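Local coordinates for conjugal transfer protein-like C-terminal domain-containing protein (Enterococcus faecalis, PDB 4EC6) that is of unknown molecular function but probably serves, as a VirB8-like membrane component, in the type IV secretion machinery that transfers a conjugative plasmid between Gram-positive cells, at residues K73-Y78 against D94-G99; G116-Y121 against T137-P142. All coordinates share one frame; numbering follows the deposited sequence.

Interaction 1: residues K73-Y78 against D94-G99; sequences KNQENY and DWKALG
Tyr78 reaches from the first turn of helix 75-82 onto the backbone of Trp95, Lys96 and Ala97, and it has the largest share of this contact of any single residue. From CB, CG is turned anti to the helix backbone N (chi1 165°), which carries the ring off the helix toward the 94-99 loop. CG and the two CD atoms come first: Ala97 N sits over the ring centre, 3.7 Å above the plane, and CD1 approaches the methyl CB of Ala97 at 4.3 Å. Further out, CE2 lies 3.6 Å from Lys96 C, on the same face as Ala97 N, while Trp95 CB meets the ring edge in plane. At the tip, OH receives a hydrogen from a water that also donates to Lys96 O, and it is hydrogen-bonded to Tyr68 O, so this end of a buried side chain is well satisfied.

The ring lies flat against the Lys96-Ala97 peptide, and it joins the second helix of an NTF2-like domain to the irregular segment that leads into the first strand of the sheet, 101-112. Trp95 turns its indole the other way, onto Gln152 and Pro153 of strand 147-157, and its carbonyl is taken by the side-chain amide of Gln79, the residue after Tyr78 in the same helix.

Nearer the surface, Gln75 extends from the helix toward the loop and crosses the Lys96 side chain at a slant, and its OE1 touches the aliphatic part of Lys96, 3.4 Å from CG. The other amide atom, NE2, donates to a second water at 2.9 Å, and that water in turn donates to Asp94 OD2. Asn74 is the N-cap of helix 75-82: its OD1 accepts from Asn77 N at 2.9 Å, in the carbonyl plane and on a lone pair.

Interaction 2: residues G116-Y121 against T137-P142; sequences GYSVEY and TFEVEP
Tyr117 pairs with Val140, and Val119 with Phe138, as two antiparallel hydrogen-bonded pairs that tie strand 117-126 to strand 131-142 in a beta hairpin. All four bonds are backbone to backbone. Tyr117 N gives to Val140 O at 3.0 Å, and the return bond from Val140 N to Tyr117 O is shorter but bent, with 134° at the hydrogen. Val119 N to Phe138 O is nearly straight (170°), whereas its partner, Phe138 N to Val119 O, is stretched to 3.3 Å. Three carbonyls also receive a CA-H...O contact: Gly116 CA on Val140 O, Glu139 CA on Tyr117 O and Thr137 CA on Val119 O.

In the intervening non-hydrogen-bonded pairs, Ser118 with Glu139 and Glu120 with Thr137, the backbones bond outward: Ser118 and Glu120 to strand 101-112, Thr137 to Lys154, and Glu139 N to Thr151 OG1. Glu120 and Thr137 lie side by side, and one water spans them, donating to Glu120 OE2 at 2.9 Å and lying 3.2 Å from Thr137 OG1.

On the other face, Val119 CG2 stands over the Phe138 ring, 3.7 Å from its centroid and toward the rim, a CH-pi contact. Phe138 has CG between its backbone N and carbonyl carbon (chi1 59°), which swings the ring back toward the neighbouring strand. There its CZ touches Tyr121 CE2 at 3.9 Å; the two ring planes are nearly parallel, and the rings meet rim to rim, neither over the face of the other.

Tyr121 OH is hydrogen-bonded to Asp58 O. The face with Val119, Phe138 and Val140 lies against helix 54-68, where Ile57 touches Val119 and Val140 and Phe64 meets Phe138, while strands 101-112 and 147-157 flank the hairpin in the four-stranded sheet.

Overall arrangement
Both segments of interaction 1 precede those of interaction 2 in sequence, and the two contacts lie on either side of the middle of the domain, their own centres 22 Å apart and their nearest atoms about 8 Å apart without touching. What joins them is shared surroundings. Helix 54-68 packs on the Phe138 face of interaction 2, and Tyr68, at its end, takes the Tyr78 hydroxyl of interaction 1. Strand 147-157 likewise serves both, through Gln152 and Pro153 under Trp95 and through Val149 and Thr151 beside Phe138. Segment 94-99 then runs on into strand 101-112, next to the hairpin of interaction 2. Both contacts belong to the C-terminal, VirB8-like domain of TraM.

Interaction 1: residues K73-Y78 against D94-G99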
loop_
_atom_site.group_PDB
_atom_site.type_symbol
_atom_site.label_atom_id
_atom_site.label_comp_id
_atom_site.label_asym_id
_atom_site.label_seq_id
_atom_site.Cartn_x
_atom_site.Cartn_y
_atom_site.Cartn_z
ATOM N N LYS A 73 24.726 -11.164 -4.264
ATOM C CA LYS A 73 25.724 -11.048 -5.284
ATOM C C LYS A 73 26.068 -12.428 -5.892
ATOM O O LYS A 73 26.542 -12.498 -7.018
ATOM C CB LYS A 73 26.937 -10.315 -4.687
ATOM C CG LYS A 73 28.124 -10.112 -5.603
ATOM C CD LYS A 73 27.999 -8.888 -6.483
ATOM C CE LYS A 73 28.882 -9.144 -7.718
ATOM N NZ LYS A 73 29.323 -7.951 -8.487
ATOM N N ASN A 74 25.800 -13.504 -5.154
ATOM C CA ASN A 74 25.891 -14.855 -5.676
ATOM C C ASN A 74 24.730 -15.150 -6.653
ATOM O O ASN A 74 23.595 -15.321 -6.223
ATOM C CB ASN A 74 25.857 -15.864 -4.520
ATOM C CG ASN A 74 26.105 -17.300 -4.993
ATOM O OD1 ASN A 74 25.182 -17.990 -5.476
ATOM N ND2 ASN A 74 27.349 -17.760 -4.858
ATOM N N GLN A 75 25.025 -15.231 -7.937
ATOM C CA GLN A 75 24.029 -15.484 -8.969
ATOM C C GLN A 75 23.129 -16.734 -8.755
ATOM O O GLN A 75 21.923 -16.678 -9.012
ATOM C CB GLN A 75 24.715 -15.486 -10.339
ATOM C CG GLN A 75 24.018 -16.277 -11.437
ATOM C CD GLN A 75 24.648 -16.085 -12.810
ATOM O OE1 GLN A 75 25.294 -15.073 -13.077
ATOM N NE2 GLN A 75 24.448 -17.054 -13.698
ATOM N N GLU A 76 23.699 -17.846 -8.288
ATOM C CA GLU A 76 22.866 -19.023 -8.013
ATOM C C GLU A 76 21.860 -18.764 -6.887
ATOM O O GLU A 76 20.709 -19.146 -6.985
ATOM C CB GLU A 76 23.688 -20.304 -7.769
ATOM C CG GLU A 76 24.541 -20.745 -8.973
ATOM C CD GLU A 76 23.728 -21.206 -10.199
ATOM O OE1 GLU A 76 22.747 -21.965 -10.039
ATOM O OE2 GLU A 76 24.080 -20.826 -11.339
ATOM N N ASN A 77 22.279 -18.107 -5.827
ATOM C CA ASN A 77 21.350 -17.828 -4.742
ATOM C C ASN A 77 20.274 -16.777 -5.130
ATOM O O ASN A 77 19.141 -16.867 -4.684
ATOM C CB ASN A 77 22.119 -17.436 -3.470
ATOM C CG ASN A 77 23.154 -18.485 -3.067
ATOM O OD1 ASN A 77 23.129 -19.590 -3.582
ATOM N ND2 ASN A 77 24.072 -18.138 -2.161
ATOM N N TYR A 78 20.639 -15.811 -5.979
ATOM C CA TYR A 78 19.739 -14.753 -6.368
ATOM C C TYR A 78 18.613 -15.413 -7.198
ATOM O O TYR A 78 17.395 -15.221 -6.943
ATOM C CB TYR A 78 20.486 -13.646 -7.145
ATOM C CG TYR A 78 19.542 -12.713 -7.871
ATOM C CD1 TYR A 78 18.941 -11.650 -7.214
ATOM C CD2 TYR A 78 19.197 -12.940 -9.224
ATOM C CE1 TYR A 78 18.039 -10.824 -7.873
ATOM C CE2 TYR A 78 18.295 -12.110 -9.887
ATOM C CZ TYR A 78 17.724 -11.058 -9.201
ATOM O OH TYR A 78 16.837 -10.247 -9.853
ATOM N N ASP A 94 20.404 -16.352 -16.753
ATOM C CA ASP A 94 21.245 -15.125 -16.790
ATOM C C ASP A 94 20.810 -13.910 -15.899
ATOM O O ASP A 94 21.416 -12.860 -15.977
ATOM C CB ASP A 94 21.524 -14.678 -18.248
ATOM C CG ASP A 94 22.211 -15.795 -19.083
ATOM O OD1 ASP A 94 21.779 -16.064 -20.233
ATOM O OD2 ASP A 94 23.181 -16.448 -18.589
ATOM N N TRP A 95 19.789 -14.043 -15.054
ATOM C CA TRP A 95 19.363 -12.917 -14.236
ATOM C C TRP A 95 20.368 -12.762 -13.148
ATOM O O TRP A 95 20.680 -13.727 -12.497
ATOM C CB TRP A 95 17.989 -13.167 -13.636
ATOM C CG TRP A 95 16.855 -13.205 -14.645
ATOM C CD1 TRP A 95 16.940 -13.307 -16.031
ATOM C CD2 TRP A 95 15.427 -13.195 -14.372
ATOM N NE1 TRP A 95 15.713 -13.317 -16.583
ATOM C CE2 TRP A 95 14.768 -13.260 -15.653
ATOM C CE3 TRP A 95 14.652 -13.138 -13.220
ATOM C CZ2 TRP A 95 13.397 -13.278 -15.770
ATOM C CZ3 TRP A 95 13.261 -13.149 -13.354
ATOM C CH2 TRP A 95 12.658 -13.225 -14.598
ATOM N N LYS A 96 20.874 -11.555 -12.942
ATOM C CA LYS A 96 21.731 -11.260 -11.796
ATOM C C LYS A 96 21.139 -10.130 -10.963
ATOM O O LYS A 96 20.260 -9.388 -11.428
ATOM C CB LYS A 96 23.127 -10.841 -12.265
ATOM C CG LYS A 96 23.924 -11.924 -12.962
ATOM C CD LYS A 96 24.940 -11.297 -13.912
ATOM C CE LYS A 96 25.247 -12.246 -15.081
ATOM N NZ LYS A 96 25.863 -11.586 -16.282
ATOM N N ALA A 97 21.651 -9.978 -9.740
ATOM C CA ALA A 97 21.295 -8.846 -8.897
ATOM C C ALA A 97 21.529 -7.619 -9.746
ATOM O O ALA A 97 22.489 -7.572 -10.497
ATOM C CB ALA A 97 22.147 -8.815 -7.645
ATOM N N LEU A 98 20.627 -6.648 -9.684
ATOM C CA LEU A 98 20.700 -5.502 -10.573
ATOM C C LEU A 98 21.492 -4.348 -9.971
ATOM O O LEU A 98 21.670 -3.353 -10.643
ATOM C CB LEU A 98 19.287 -5.023 -10.928
ATOM C CG LEU A 98 18.311 -5.977 -11.601
ATOM C CD1 LEU A 98 16.955 -5.319 -11.721
ATOM C CD2 LEU A 98 18.817 -6.304 -12.990
ATOM N N GLY A 99 21.954 -4.474 -8.725
ATOM C CA GLY A 99 22.699 -3.402 -8.050
ATOM C C GLY A 99 21.899 -2.132 -7.712
ATOM O O GLY A 99 22.463 -1.041 -7.609
HETATM O O HOH W 1 25.424 -17.395 -16.456
HETATM O O HOH W 2 17.878 -10.015 -12.518
#

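Interaction 2: residues G116-Y121 against T137-P142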
loop_
_atom_site.group_PDB
_atom_site.type_symbol
_atom_site.label_atom_id
_atom_site.label_comp_id
_atom_site.label_asym_id
_atom_site.label_seq_id
_atom_site.Cartn_x
_atom_site.Cartn_y
_atom_site.Cartn_z
ATOM N N GLY A 116 -3.100 -13.985 -18.908
ATOM C CA GLY A 116 -2.912 -13.410 -17.615
ATOM C C GLY A 116 -3.110 -11.925 -17.573
ATOM O O GLY A 116 -4.117 -11.375 -18.068
ATOM N N TYR A 117 -2.151 -11.285 -16.921
ATOM C CA TYR A 117 -2.197 -9.871 -16.732
ATOM C C TYR A 117 -0.826 -9.323 -16.874
ATOM O O TYR A 117 0.126 -9.931 -16.417
ATOM C CB TYR A 117 -2.737 -9.564 -15.352
ATOM C CG TYR A 117 -4.212 -9.752 -15.296
ATOM C CD1 TYR A 117 -5.059 -8.674 -15.497
ATOM C CD2 TYR A 117 -4.786 -11.016 -15.056
ATOM C CE1 TYR A 117 -6.424 -8.830 -15.446
ATOM C CE2 TYR A 117 -6.163 -11.175 -14.986
ATOM C CZ TYR A 117 -6.956 -10.076 -15.196
ATOM O OH TYR A 117 -8.327 -10.169 -15.175
ATOM N N SER A 118 -0.732 -8.184 -17.536
ATOM C CA SER A 118 0.458 -7.373 -17.508
ATOM C C SER A 118 0.304 -6.393 -16.324
ATOM O O SER A 118 -0.691 -5.646 -16.255
ATOM C CB SER A 118 0.574 -6.612 -18.824
ATOM O OG SER A 118 1.689 -5.759 -18.761
ATOM N N VAL A 119 1.253 -6.417 -15.379
ATOM C CA VAL A 119 1.149 -5.540 -14.208
ATOM C C VAL A 119 2.214 -4.454 -14.238
ATOM O O VAL A 119 3.320 -4.665 -14.707
ATOM C CB VAL A 119 1.172 -6.316 -12.852
ATOM C CG1 VAL A 119 0.205 -7.461 -12.880
ATOM C CG2 VAL A 119 2.536 -6.891 -12.533
ATOM N N GLU A 120 1.910 -3.290 -13.711
ATOM C CA GLU A 120 2.936 -2.246 -13.572
ATOM C C GLU A 120 3.043 -1.758 -12.163
ATOM O O GLU A 120 2.039 -1.716 -11.444
ATOM C CB GLU A 120 2.593 -1.055 -14.441
ATOM C CG GLU A 120 2.321 -1.437 -15.883
ATOM C CD GLU A 120 1.969 -0.245 -16.742
ATOM O OE1 GLU A 120 1.790 0.855 -16.218
ATOM O OE2 GLU A 120 1.859 -0.399 -17.959
ATOM N N TYR A 121 4.263 -1.372 -11.776
ATOM C CA TYR A 121 4.523 -0.679 -10.518
ATOM C C TYR A 121 5.380 0.558 -10.736
ATOM O O TYR A 121 6.241 0.598 -11.626
ATOM C CB TYR A 121 5.209 -1.597 -9.518
ATOM C CG TYR A 121 4.450 -2.867 -9.182
ATOM C CD1 TYR A 121 3.866 -3.040 -7.924
ATOM C CD2 TYR A 121 4.322 -3.900 -10.107
ATOM C CE1 TYR A 121 3.150 -4.177 -7.601
ATOM C CE2 TYR A 121 3.625 -5.062 -9.794
ATOM C CZ TYR A 121 3.042 -5.183 -8.530
ATOM O OH TYR A 121 2.343 -6.310 -8.230
ATOM N N THR A 137 7.314 -3.261 -15.491
ATOM C CA THR A 137 6.249 -3.991 -16.149
ATOM C C THR A 137 6.693 -5.475 -16.291
ATOM O O THR A 137 7.844 -5.782 -16.574
ATOM C CB THR A 137 6.035 -3.372 -17.533
ATOM O OG1 THR A 137 6.014 -1.964 -17.371
ATOM C CG2 THR A 137 4.712 -3.771 -18.168
ATOM N N PHE A 138 5.779 -6.390 -16.040
ATOM C CA PHE A 138 6.003 -7.796 -16.278
ATOM C C PHE A 138 4.649 -8.515 -16.337
ATOM O O PHE A 138 3.642 -8.004 -15.862
ATOM C CB PHE A 138 6.924 -8.391 -15.234
ATOM C CG PHE A 138 6.440 -8.275 -13.817
ATOM C CD1 PHE A 138 5.691 -9.307 -13.232
ATOM C CD2 PHE A 138 6.798 -7.179 -13.017
ATOM C CE1 PHE A 138 5.275 -9.226 -11.913
ATOM C CE2 PHE A 138 6.379 -7.110 -11.676
ATOM C CZ PHE A 138 5.620 -8.121 -11.122
ATOM N N GLU A 139 4.603 -9.685 -16.936
ATOM C CA GLU A 139 3.331 -10.435 -16.945
ATOM C C GLU A 139 3.243 -11.537 -15.899
ATOM O O GLU A 139 4.240 -11.997 -15.392
ATOM C CB GLU A 139 3.020 -10.927 -18.337
ATOM C CG GLU A 139 3.068 -9.756 -19.262
ATOM C CD GLU A 139 2.924 -10.154 -20.705
ATOM O OE1 GLU A 139 2.406 -11.286 -20.974
ATOM O OE2 GLU A 139 3.346 -9.321 -21.564
ATOM N N VAL A 140 2.035 -11.964 -15.617
ATOM C CA VAL A 140 1.729 -12.823 -14.468
ATOM C C VAL A 140 0.575 -13.706 -14.909
ATOM O O VAL A 140 -0.267 -13.244 -15.631
ATOM C CB VAL A 140 1.293 -11.934 -13.300
ATOM C CG1 VAL A 140 0.479 -12.680 -12.268
ATOM C CG2 VAL A 140 2.536 -11.386 -12.645
ATOM N N GLU A 141 0.585 -14.983 -14.557
ATOM C CA GLU A 141 -0.480 -15.910 -14.939
ATOM C C GLU A 141 -0.931 -16.680 -13.725
ATOM O O GLU A 141 -0.141 -16.931 -12.806
ATOM C CB GLU A 141 -0.048 -16.842 -16.058
ATOM C CG GLU A 141 0.093 -16.141 -17.405
ATOM C CD GLU A 141 0.768 -17.027 -18.457
ATOM O OE1 GLU A 141 0.780 -18.276 -18.290
ATOM O OE2 GLU A 141 1.326 -16.473 -19.445
ATOM N N PRO A 142 -2.230 -16.979 -13.655
ATOM C CA PRO A 142 -2.655 -17.679 -12.447
ATOM C C PRO A 142 -2.267 -19.134 -12.584
ATOM O O PRO A 142 -2.051 -19.612 -13.687
ATOM C CB PRO A 142 -4.176 -17.526 -12.465
ATOM C CG PRO A 142 -4.535 -17.322 -13.914
ATOM C CD PRO A 142 -3.374 -16.538 -14.488
HETATM O O HOH W 3 4.283 -0.514 -19.568
#